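Local coordinates for protein beta-N-acetylhexosaminidase (Thermotoga neapolitana, PDB 5BZA) that probably removes terminal non-reducing N-acetyl-D-hexosamine residues from N-acetyl-beta-D-hexosaminides by hydrolysis, as a glycoside hydrolase of family 3 that also binds metal ions, at residues Leu46-Met49 with Asn50-Ser53; Cys96-Ala99 with Gly100-Asn104; Leu418-Ser422 with Asp423-Tyr427. All blocks are in the same frame, centred on the assembly; numbering follows the deposited sequence.

Contact 1 of 3, residues Leu46-Met49 with Asn50-Ser53; sequences LDFM and NFLS
Leu52, one turn after Phe48 in helix 42-54, packs against it, and its side chain can be followed atom by atom. Leu52 CB stands 3.7 Å from Phe48 O, still beside the backbone of the preceding turn. With CG anti to its own carbonyl carbon (chi1 -67°), the chain leans back toward the N-terminal side, and Leu52 CG comes within 3.4 Å of Phe48 O and close to the ring atom CE1 of Phe48. There the two methyls part. Leu52 CD1 sits over one face of the Phe48 ring, 4.3 Å from the centroid and displaced toward the rim, a CH-pi contact; the same methyl also meets Met49 SD. The other branch, Leu52 CD2, touches Phe48 CE1 at 3.7 Å. A neighbouring ring arrives differently: Phe51 CD2 approaches the edge of the Phe48 ring near its plane. Beneath these side chains run the i to i+4 bonds of an alpha-helix. Phe51 N gives Asp47 O a nearly straight bond (N-H...O angle 171°), and Leu52 N meets Phe48 O. Ser53 adds a side-chain bond, Ser53 OG donating to Asn50 O at 2.8 Å, three residues back. Around this turn, Phe48 stacks on Phe16 and meets Phe13 edge-to-face, while Met49 and Leu52 reach strand 31-34 of the parallel sheet. Asp47 turns its carboxylate to Tyr456 and Lys457, near the C-terminal end of the chain. One short helical stretch therefore divides its chemistry by side: hydrocarbon and aromatic groups join the helix to strand 31-34 and helix 18-27, whereas Asn50 makes a weak hydrogen bond to Glu327, a ligand of the bound cadmium, and so borders the metal site.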
ATOM      1  N   LEU B  46       6.549  10.899   1.404  1.00 11.23           N
ATOM      2  CA  LEU B  46       6.161  11.666   0.223  1.00 11.07           C
ATOM      3  C   LEU B  46       6.981  12.943   0.050  1.00 10.24           C
ATOM      4  O   LEU B  46       7.415  13.268  -1.086  1.00  9.92           O
ATOM      5  CB  LEU B  46       4.661  12.024   0.287  1.00  8.62           C
ATOM      6  CG  LEU B  46       3.715  10.838   0.264  1.00  9.53           C
ATOM      7  CD1 LEU B  46       2.249  11.286   0.427  1.00  9.73           C
ATOM      8  CD2 LEU B  46       3.903  10.057  -1.033  1.00 10.95           C
ATOM      9  N   ASP B  47       7.214  13.668   1.153  1.00 10.46           N
ATOM     10  CA  ASP B  47       8.013  14.870   1.055  1.00  8.46           C
ATOM     11  C   ASP B  47       9.464  14.531   0.645  1.00  9.70           C
ATOM     12  O   ASP B  47      10.085  15.264  -0.148  1.00 11.77           O
ATOM     13  CB  ASP B  47       7.995  15.658   2.373  1.00 11.12           C
ATOM     14  CG  ASP B  47       8.586  17.080   2.217  1.00 14.17           C
ATOM     15  OD1 ASP B  47       8.442  17.685   1.120  1.00 13.38           O
ATOM     16  OD2 ASP B  47       9.200  17.602   3.178  1.00 16.89           O
ATOM     17  N   PHE B  48      10.016  13.436   1.184  1.00 10.91           N
ATOM     18  CA  PHE B  48      11.363  12.940   0.783  1.00 10.66           C
ATOM     19  C   PHE B  48      11.392  12.608  -0.726  1.00 10.03           C
ATOM     20  O   PHE B  48      12.268  13.077  -1.447  1.00  7.96           O
ATOM     21  CB  PHE B  48      11.738  11.706   1.630  1.00  8.55           C
ATOM     22  CG  PHE B  48      13.218  11.332   1.621  1.00 11.96           C
ATOM     23  CD1 PHE B  48      14.171  12.130   1.009  1.00  9.12           C
ATOM     24  CD2 PHE B  48      13.641  10.181   2.298  1.00 10.15           C
ATOM     25  CE1 PHE B  48      15.525  11.790   1.057  1.00  9.74           C
ATOM     26  CE2 PHE B  48      14.975   9.829   2.357  1.00  8.26           C
ATOM     27  CZ  PHE B  48      15.926  10.630   1.730  1.00  9.91           C
ATOM     28  N   MET B  49      10.428  11.820  -1.215  1.00  6.49           N
ATOM     29  CA  MET B  49      10.378  11.518  -2.652  1.00 11.73           C
ATOM     30  C   MET B  49      10.326  12.810  -3.510  1.00 12.66           C
ATOM     31  O   MET B  49      10.993  12.912  -4.553  1.00 13.91           O
ATOM     32  CB  MET B  49       9.174  10.638  -2.987  1.00  9.21           C
ATOM     33  CG  MET B  49       9.290   9.262  -2.434  1.00 14.89           C
ATOM     34  SD  MET B  49      10.776   8.301  -2.913  1.00 13.56           S
ATOM     35  CE  MET B  49      10.588   8.194  -4.681  1.00 12.01           C
ATOM     36  N   ASN B  50       9.554  13.795  -3.054  1.00 12.53           N
ATOM     37  CA  ASN B  50       9.495  15.082  -3.746  1.00 15.70           C
ATOM     38  C   ASN B  50      10.876  15.798  -3.736  1.00 13.90           C
ATOM     39  O   ASN B  50      11.341  16.324  -4.747  1.00  7.60           O
ATOM     40  CB  ASN B  50       8.406  15.971  -3.103  1.00 15.07           C
ATOM     41  CG  ASN B  50       8.085  17.181  -3.926  1.00 15.53           C
ATOM     42  OD1 ASN B  50       7.931  17.087  -5.144  1.00 25.86           O
ATOM     43  ND2 ASN B  50       7.930  18.320  -3.274  1.00 22.01           N
ATOM     44  N   PHE B  51      11.511  15.849  -2.570  1.00 14.53           N
ATOM     45  CA  PHE B  51      12.878  16.333  -2.484  1.00 14.14           C
ATOM     46  C   PHE B  51      13.827  15.584  -3.460  1.00 16.38           C
ATOM     47  O   PHE B  51      14.653  16.217  -4.153  1.00 15.22           O
ATOM     48  CB  PHE B  51      13.383  16.235  -1.047  1.00 13.35           C
ATOM     49  CG  PHE B  51      14.803  16.655  -0.885  1.00 14.50           C
ATOM     50  CD1 PHE B  51      15.131  17.993  -0.768  1.00 15.76           C
ATOM     51  CD2 PHE B  51      15.823  15.702  -0.885  1.00 17.07           C
ATOM     52  CE1 PHE B  51      16.450  18.380  -0.640  1.00 17.82           C
ATOM     53  CE2 PHE B  51      17.155  16.076  -0.751  1.00 18.03           C
ATOM     54  CZ  PHE B  51      17.473  17.415  -0.629  1.00 19.85           C
ATOM     55  N   LEU B  52      13.729  14.257  -3.527  1.00 12.83           N
ATOM     56  CA  LEU B  52      14.669  13.499  -4.362  1.00 13.77           C
ATOM     57  C   LEU B  52      14.469  13.829  -5.832  1.00 15.25           C
ATOM     58  O   LEU B  52      15.449  13.952  -6.573  1.00 14.88           O
ATOM     59  CB  LEU B  52      14.522  11.989  -4.129  1.00 13.19           C
ATOM     60  CG  LEU B  52      14.949  11.523  -2.726  1.00 13.11           C
ATOM     61  CD1 LEU B  52      14.584  10.041  -2.475  1.00 10.76           C
ATOM     62  CD2 LEU B  52      16.417  11.776  -2.544  1.00 10.21           C
ATOM     63  N   SER B  53      13.211  14.046  -6.238  1.00 15.89           N
ATOM     64  CA  SER B  53      12.906  14.356  -7.662  1.00 15.60           C
ATOM     65  C   SER B  53      13.563  15.652  -8.168  1.00 16.74           C
ATOM     66  O   SER B  53      13.769  15.850  -9.372  1.00 20.37           O
ATOM     67  CB  SER B  53      11.407  14.447  -7.881  1.00 19.37           C
ATOM     68  OG  SER B  53      10.936  15.733  -7.480  1.00 21.34           O
TER

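Contact 2 of 3, residues Cys96-Ala99 with Gly100-Asn104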
ATOM      1  N   CYS B  96       7.233 -10.971  -7.327  1.00  9.72           N
ATOM      2  CA  CYS B  96       8.258  -9.941  -7.405  1.00 12.64           C
ATOM      3  C   CYS B  96       7.918  -8.949  -8.529  1.00  8.72           C
ATOM      4  O   CYS B  96       8.291  -7.777  -8.499  1.00  6.02           O
ATOM      5  CB  CYS B  96       9.650 -10.567  -7.604  1.00  6.29           C
ATOM      6  SG  CYS B  96      10.240 -11.449  -6.132  1.00  7.24           S
ATOM      7  N   GLU B  97       7.218  -9.409  -9.539  1.00  6.60           N
ATOM      8  CA  GLU B  97       6.787  -8.442 -10.540  1.00 10.65           C
ATOM      9  C   GLU B  97       5.736  -7.463  -9.986  1.00 10.79           C
ATOM     10  O   GLU B  97       5.764  -6.271 -10.308  1.00  8.77           O
ATOM     11  CB  GLU B  97       6.225  -9.102 -11.781  1.00 13.80           C
ATOM     12  CG  GLU B  97       5.999  -8.059 -12.873  1.00 11.96           C
ATOM     13  CD  GLU B  97       5.353  -8.624 -14.110  1.00 23.06           C
ATOM     14  OE1 GLU B  97       4.993  -9.836 -14.118  1.00 30.83           O
ATOM     15  OE2 GLU B  97       5.230  -7.844 -15.083  1.00 24.22           O
ATOM     16  N   MET B  98       4.784  -8.007  -9.236  1.00  8.38           N
ATOM     17  CA  MET B  98       3.738  -7.239  -8.577  1.00  9.22           C
ATOM     18  C   MET B  98       4.393  -6.190  -7.669  1.00 10.59           C
ATOM     19  O   MET B  98       4.104  -4.975  -7.754  1.00  8.67           O
ATOM     20  CB  MET B  98       2.850  -8.188  -7.771  1.00 10.79           C
ATOM     21  CG  MET B  98       1.651  -7.548  -7.066  1.00 13.53           C
ATOM     22  SD  MET B  98       1.150  -8.388  -5.535  1.00 14.88           S
ATOM     23  CE  MET B  98       2.450  -7.808  -4.464  1.00  9.09           C
ATOM     24  N   ALA B  99       5.291  -6.687  -6.812  1.00 10.20           N
ATOM     25  CA  ALA B  99       5.968  -5.873  -5.819  1.00 10.58           C
ATOM     26  C   ALA B  99       6.797  -4.805  -6.501  1.00  9.37           C
ATOM     27  O   ALA B  99       6.773  -3.623  -6.118  1.00  9.41           O
ATOM     28  CB  ALA B  99       6.823  -6.753  -4.911  1.00 11.18           C
ATOM     29  N   GLY B 100       7.518  -5.206  -7.535  1.00  7.98           N
ATOM     30  CA  GLY B 100       8.351  -4.279  -8.243  1.00  9.22           C
ATOM     31  C   GLY B 100       7.518  -3.206  -8.949  1.00  7.78           C
ATOM     32  O   GLY B 100       7.913  -2.050  -9.043  1.00  7.25           O
ATOM     33  N   ARG B 101       6.386  -3.608  -9.487  1.00  9.08           N
ATOM     34  CA  ARG B 101       5.541  -2.680 -10.254  1.00 11.27           C
ATOM     35  C   ARG B 101       5.067  -1.595  -9.293  1.00 10.04           C
ATOM     36  O   ARG B 101       5.250  -0.387  -9.544  1.00  8.72           O
ATOM     37  CB  ARG B 101       4.377  -3.429 -10.918  1.00  9.63           C
ATOM     38  CG  ARG B 101       3.806  -2.696 -12.127  1.00 18.47           C
ATOM     39  CD  ARG B 101       2.869  -3.589 -12.978  1.00 21.25           C
ATOM     40  NE  ARG B 101       2.460  -2.925 -14.220  1.00 23.16           N
ATOM     41  CZ  ARG B 101       1.244  -2.416 -14.476  1.00 25.68           C
ATOM     42  NH1 ARG B 101       0.249  -2.501 -13.582  1.00 20.35           N
ATOM     43  NH2 ARG B 101       1.012  -1.832 -15.655  1.00 20.64           N
ATOM     44  N   ILE B 102       4.567  -2.035  -8.134  1.00 10.13           N
ATOM     45  CA  ILE B 102       4.150  -1.108  -7.099  1.00  7.38           C
ATOM     46  C   ILE B 102       5.284  -0.169  -6.632  1.00  9.23           C
ATOM     47  O   ILE B 102       5.087   1.064  -6.595  1.00  9.08           O
ATOM     48  CB  ILE B 102       3.554  -1.886  -5.911  1.00 10.92           C
ATOM     49  CG1 ILE B 102       2.245  -2.558  -6.336  1.00 10.68           C
ATOM     50  CG2 ILE B 102       3.284  -0.955  -4.799  1.00  9.76           C
ATOM     51  CD1 ILE B 102       1.586  -3.425  -5.275  1.00 11.67           C
ATOM     52  N   MET B 103       6.477  -0.733  -6.341  1.00 10.05           N
ATOM     53  CA  MET B 103       7.651   0.020  -5.899  1.00  9.67           C
ATOM     54  C   MET B 103       8.052   1.077  -6.917  1.00  9.00           C
ATOM     55  O   MET B 103       8.312   2.254  -6.573  1.00  6.48           O
ATOM     56  CB  MET B 103       8.864  -0.927  -5.672  1.00  9.75           C
ATOM     57  CG  MET B 103       8.767  -1.855  -4.491  1.00  7.97           C
ATOM     58  SD  MET B 103       9.984  -3.246  -4.448  1.00  6.82           S
ATOM     59  CE  MET B 103       9.275  -4.187  -3.086  1.00 12.67           C
ATOM     60  N   ASN B 104       8.120   0.642  -8.174  1.00  9.31           N
ATOM     61  CA  ASN B 104       8.515   1.503  -9.275  1.00  9.83           C
ATOM     62  C   ASN B 104       7.510   2.646  -9.374  1.00 13.40           C
ATOM     63  O   ASN B 104       7.905   3.781  -9.650  1.00 12.16           O
ATOM     64  CB  ASN B 104       8.575   0.751 -10.614  1.00 11.99           C
ATOM     65  CG  ASN B 104       8.896   1.690 -11.804  1.00 15.96           C
ATOM     66  OD1 ASN B 104       8.004   2.288 -12.421  1.00 21.72           O
ATOM     67  ND2 ASN B 104      10.159   1.817 -12.113  1.00 16.86           N
TER
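In helix 89-106, an alpha-helix flanking the parallel sheet of the TIM-barrel-type N-terminal domain, the side chain of Met103 reaches back along Ala99. In the first shell, Met103 CG rests 3.1 Å from Ala99 O, the SD beyond it passes the same carbonyl, and Met103 CE finishes 4.0 Å from Ala99 CB, methyl to methyl. The torsions account for this path: at chi1 -70° CG swings beside the backbone N of Met103, which turns the chain back toward the previous turn, and from there it runs on extended. A looser apolar pair is formed by Met98 CG and Ile102 CD1, while Ile102 CG1 lies 3.4 Å from Met98 O. The main chain fixes these i to i+4 spacings. Ile102 N bonds almost straight to Met98 O (N-H...O angle 174°), Met103 N bonds to Ala99 O, and Gly100 N donates to Cys96 O. Within the helix itself, Glu97 and Arg101 have opposite charges but do not pair, since OE2 of Glu97 stays 5.7 Å from NE of Arg101. Farther out, different neighbours cover different parts of the helix: Cys96 packs on Ala146 and Tyr150 of helix 136-153, Met98 and Ile102 both touch Pro76, and Met103 touches Leu72. The second subunit adds polar partners: Glu97 OE2 forms a salt bridge with Arg319 of that subunit, which makes this part of the helix a piece of the dimer interface. The extended Arg101 chain likewise carries its guanidinium outward, where NH1 hydrogen-bonds to OG1 of Thr105 of the second subunit.

Contact 3 of 3, residues Leu418-Ser422 with Asp423-Tyr427; sequences LSLPS and DRTIY
Pro421 and Arg424 are the ends of a type I beta turn that leads from the loop after helix 411-418 into strand 425-429. Hydrogen bonds gather on one atom, Pro421 O. Arg424 N donates to Pro421 O at 3.1 Å, the bond that closes the turn, and Thr425 OG1 donates to Pro421 O at 2.8 Å. Each donor lies well out of the carbonyl plane, one on either side. A chi1 of -62° places the Thr425 hydroxyl next to its own backbone N and lays it back over the turn. One water spans the same bend, donating to Ser422 O and to Thr425 O. Packing on a flat charged group is the second kind of contact: Pro421 CB sits 3.5 Å above the Arg424 guanidinium, over its centre, with the two side chains crossing at about a right angle. NE of that guanidinium forms a salt bridge with Asp396. Apolar packing supplies the third. Leu420 CD1 meets Tyr427 CE1 and Thr425 CG2, a methyl that in turn lies over a face of the Tyr427 ring, toward its rim. Leu420 CB, by contrast, is a CH2 lying against two hydroxyls, Thr425 OG1 at 3.6 Å and Tyr427 OH at 3.7 Å. Tyr427 OH also hydrogen-bonds to His417 O in the last turn of helix 411-418. Closure of the turn thus rests on the backbone and hydroxyl bonds to Pro421 O, while the proline packing and the Asp396 salt bridge are consistent with a restrained guanidinium.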
ATOM      1  N   LEU B 418     -14.175  32.536  17.431  1.00 28.31           N
ATOM      2  CA  LEU B 418     -13.787  33.953  17.335  1.00 26.03           C
ATOM      3  C   LEU B 418     -13.385  34.577  18.681  1.00 25.22           C
ATOM      4  O   LEU B 418     -12.688  35.605  18.715  1.00 22.08           O
ATOM      5  CB  LEU B 418     -14.924  34.770  16.723  1.00 27.30           C
ATOM      6  CG  LEU B 418     -15.116  34.515  15.231  1.00 22.93           C
ATOM      7  CD1 LEU B 418     -16.420  35.139  14.795  1.00 27.30           C
ATOM      8  CD2 LEU B 418     -13.939  35.056  14.427  1.00 26.45           C
ATOM      9  N   SER B 419     -13.822  33.958  19.779  1.00 26.53           N
ATOM     10  CA  SER B 419     -13.427  34.382  21.131  1.00 27.07           C
ATOM     11  C   SER B 419     -11.925  34.282  21.387  1.00 28.24           C
ATOM     12  O   SER B 419     -11.400  34.966  22.276  1.00 29.88           O
ATOM     13  CB  SER B 419     -14.135  33.545  22.204  1.00 33.45           C
ATOM     14  OG  SER B 419     -15.512  33.369  21.933  1.00 35.63           O
ATOM     15  N   LEU B 420     -11.234  33.404  20.654  1.00 27.73           N
ATOM     16  CA  LEU B 420      -9.804  33.215  20.879  1.00 24.93           C
ATOM     17  C   LEU B 420      -9.040  34.529  20.590  1.00 23.29           C
ATOM     18  O   LEU B 420      -9.447  35.341  19.748  1.00 23.35           O
ATOM     19  CB  LEU B 420      -9.271  32.058  20.014  1.00 23.00           C
ATOM     20  CG  LEU B 420      -9.950  30.704  20.279  1.00 21.90           C
ATOM     21  CD1 LEU B 420      -9.520  29.650  19.263  1.00 18.11           C
ATOM     22  CD2 LEU B 420      -9.771  30.221  21.722  1.00 23.01           C
ATOM     23  N   PRO B 421      -7.958  34.770  21.332  1.00 22.08           N
ATOM     24  CA  PRO B 421      -7.190  36.012  21.188  1.00 22.84           C
ATOM     25  C   PRO B 421      -6.652  36.187  19.779  1.00 21.90           C
ATOM     26  O   PRO B 421      -5.759  35.452  19.333  1.00 24.44           O
ATOM     27  CB  PRO B 421      -6.050  35.848  22.199  1.00 21.27           C
ATOM     28  CG  PRO B 421      -6.029  34.405  22.554  1.00 28.86           C
ATOM     29  CD  PRO B 421      -7.420  33.890  22.384  1.00 26.15           C
ATOM     30  N   SER B 422      -7.197  37.159  19.076  1.00 19.16           N
ATOM     31  CA  SER B 422      -6.816  37.414  17.699  1.00 23.55           C
ATOM     32  C   SER B 422      -5.324  37.697  17.508  1.00 20.54           C
ATOM     33  O   SER B 422      -4.764  37.487  16.435  1.00 21.84           O
ATOM     34  CB  SER B 422      -7.632  38.610  17.181  1.00 24.13           C
ATOM     35  OG  SER B 422      -6.983  39.232  16.081  1.00 27.17           O
ATOM     36  N   ASP B 423      -4.672  38.167  18.548  1.00 22.58           N
ATOM     37  CA  ASP B 423      -3.284  38.561  18.412  1.00 27.11           C
ATOM     38  C   ASP B 423      -2.316  37.346  18.336  1.00 26.64           C
ATOM     39  O   ASP B 423      -1.183  37.433  17.850  1.00 20.60           O
ATOM     40  CB  ASP B 423      -2.917  39.470  19.569  1.00 25.92           C
ATOM     41  CG  ASP B 423      -2.100  40.651  19.119  1.00 40.98           C
ATOM     42  OD1 ASP B 423      -2.391  41.171  18.019  1.00 45.75           O
ATOM     43  OD2 ASP B 423      -1.166  41.058  19.851  1.00 50.14           O
ATOM     44  N   ARG B 424      -2.775  36.194  18.798  1.00 24.16           N
ATOM     45  CA  ARG B 424      -1.844  35.099  18.943  1.00 21.17           C
ATOM     46  C   ARG B 424      -2.540  33.771  18.609  1.00 21.99           C
ATOM     47  O   ARG B 424      -2.155  32.685  19.096  1.00 23.91           O
ATOM     48  CB  ARG B 424      -1.250  35.129  20.349  1.00 20.38           C
ATOM     49  CG  ARG B 424      -2.272  35.238  21.457  1.00 26.66           C
ATOM     50  CD  ARG B 424      -1.627  35.503  22.815  1.00 29.11           C
ATOM     51  NE  ARG B 424      -2.646  35.579  23.860  1.00 31.55           N
ATOM     52  CZ  ARG B 424      -3.302  36.685  24.198  1.00 32.33           C
ATOM     53  NH1 ARG B 424      -3.016  37.830  23.589  1.00 30.95           N
ATOM     54  NH2 ARG B 424      -4.230  36.632  25.152  1.00 35.04           N
ATOM     55  N   THR B 425      -3.552  33.856  17.743  1.00 19.22           N
ATOM     56  CA  THR B 425      -4.238  32.646  17.306  1.00 17.76           C
ATOM     57  C   THR B 425      -4.086  32.555  15.805  1.00 20.78           C
ATOM     58  O   THR B 425      -4.191  33.554  15.099  1.00 21.54           O
ATOM     59  CB  THR B 425      -5.717  32.616  17.676  1.00 18.79           C
ATOM     60  OG1 THR B 425      -5.840  32.648  19.095  1.00 19.13           O
ATOM     61  CG2 THR B 425      -6.380  31.339  17.146  1.00 15.79           C
ATOM     62  N   ILE B 426      -3.764  31.354  15.328  1.00 23.38           N
ATOM     63  CA  ILE B 426      -3.712  31.089  13.898  1.00 20.35           C
ATOM     64  C   ILE B 426      -4.790  30.081  13.604  1.00 19.97           C
ATOM     65  O   ILE B 426      -4.874  29.029  14.269  1.00 15.86           O
ATOM     66  CB  ILE B 426      -2.338  30.571  13.454  1.00 17.60           C
ATOM     67  CG1 ILE B 426      -1.251  31.550  13.906  1.00 18.28           C
ATOM     68  CG2 ILE B 426      -2.282  30.438  11.939  1.00 19.53           C
ATOM     69  CD1 ILE B 426       0.134  31.206  13.401  1.00 18.54           C
ATOM     70  N   TYR B 427      -5.626  30.430  12.621  1.00 18.25           N
ATOM     71  CA  TYR B 427      -6.740  29.594  12.225  1.00 15.61           C
ATOM     72  C   TYR B 427      -6.326  28.747  11.044  1.00 18.29           C
ATOM     73  O   TYR B 427      -5.957  29.271   9.975  1.00 17.67           O
ATOM     74  CB  TYR B 427      -7.979  30.438  11.872  1.00 18.77           C
ATOM     75  CG  TYR B 427      -8.525  31.125  13.085  1.00 18.07           C
ATOM     76  CD1 TYR B 427      -9.378  30.444  13.947  1.00 19.27           C
ATOM     77  CD2 TYR B 427      -8.170  32.439  13.394  1.00 19.54           C
ATOM     78  CE1 TYR B 427      -9.852  31.030  15.082  1.00 19.21           C
ATOM     79  CE2 TYR B 427      -8.661  33.060  14.549  1.00 18.00           C
ATOM     80  CZ  TYR B 427      -9.498  32.346  15.380  1.00 20.57           C
ATOM     81  OH  TYR B 427     -10.006  32.929  16.519  1.00 19.46           O
TER
HETATM   82  O   HOH W   1      -5.817  35.760  14.276  1.00 16.79           O

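How the contacts relate
The three contacts follow one another along the chain, each closing before the next opens. Contacts 1 and 2 belong to the N-terminal glycosyl hydrolase family 3 domain, on helices 42-54 and 89-106 respectively; their centres are about 19 Å apart and their nearest atoms about 7 Å, so they do not touch. Contact 3 lies in the C-terminal domain, where a turn enters strand 425-429 of the mixed sheet, its centre about 34 Å from that of contact 1 and about 48 Å from that of contact 2. The set samples both domains: contact 1 borders a metal site and meets the second subunit at one residue, Leu46, contact 2 does so at several, and contact 3 lies apart from the dimer interface.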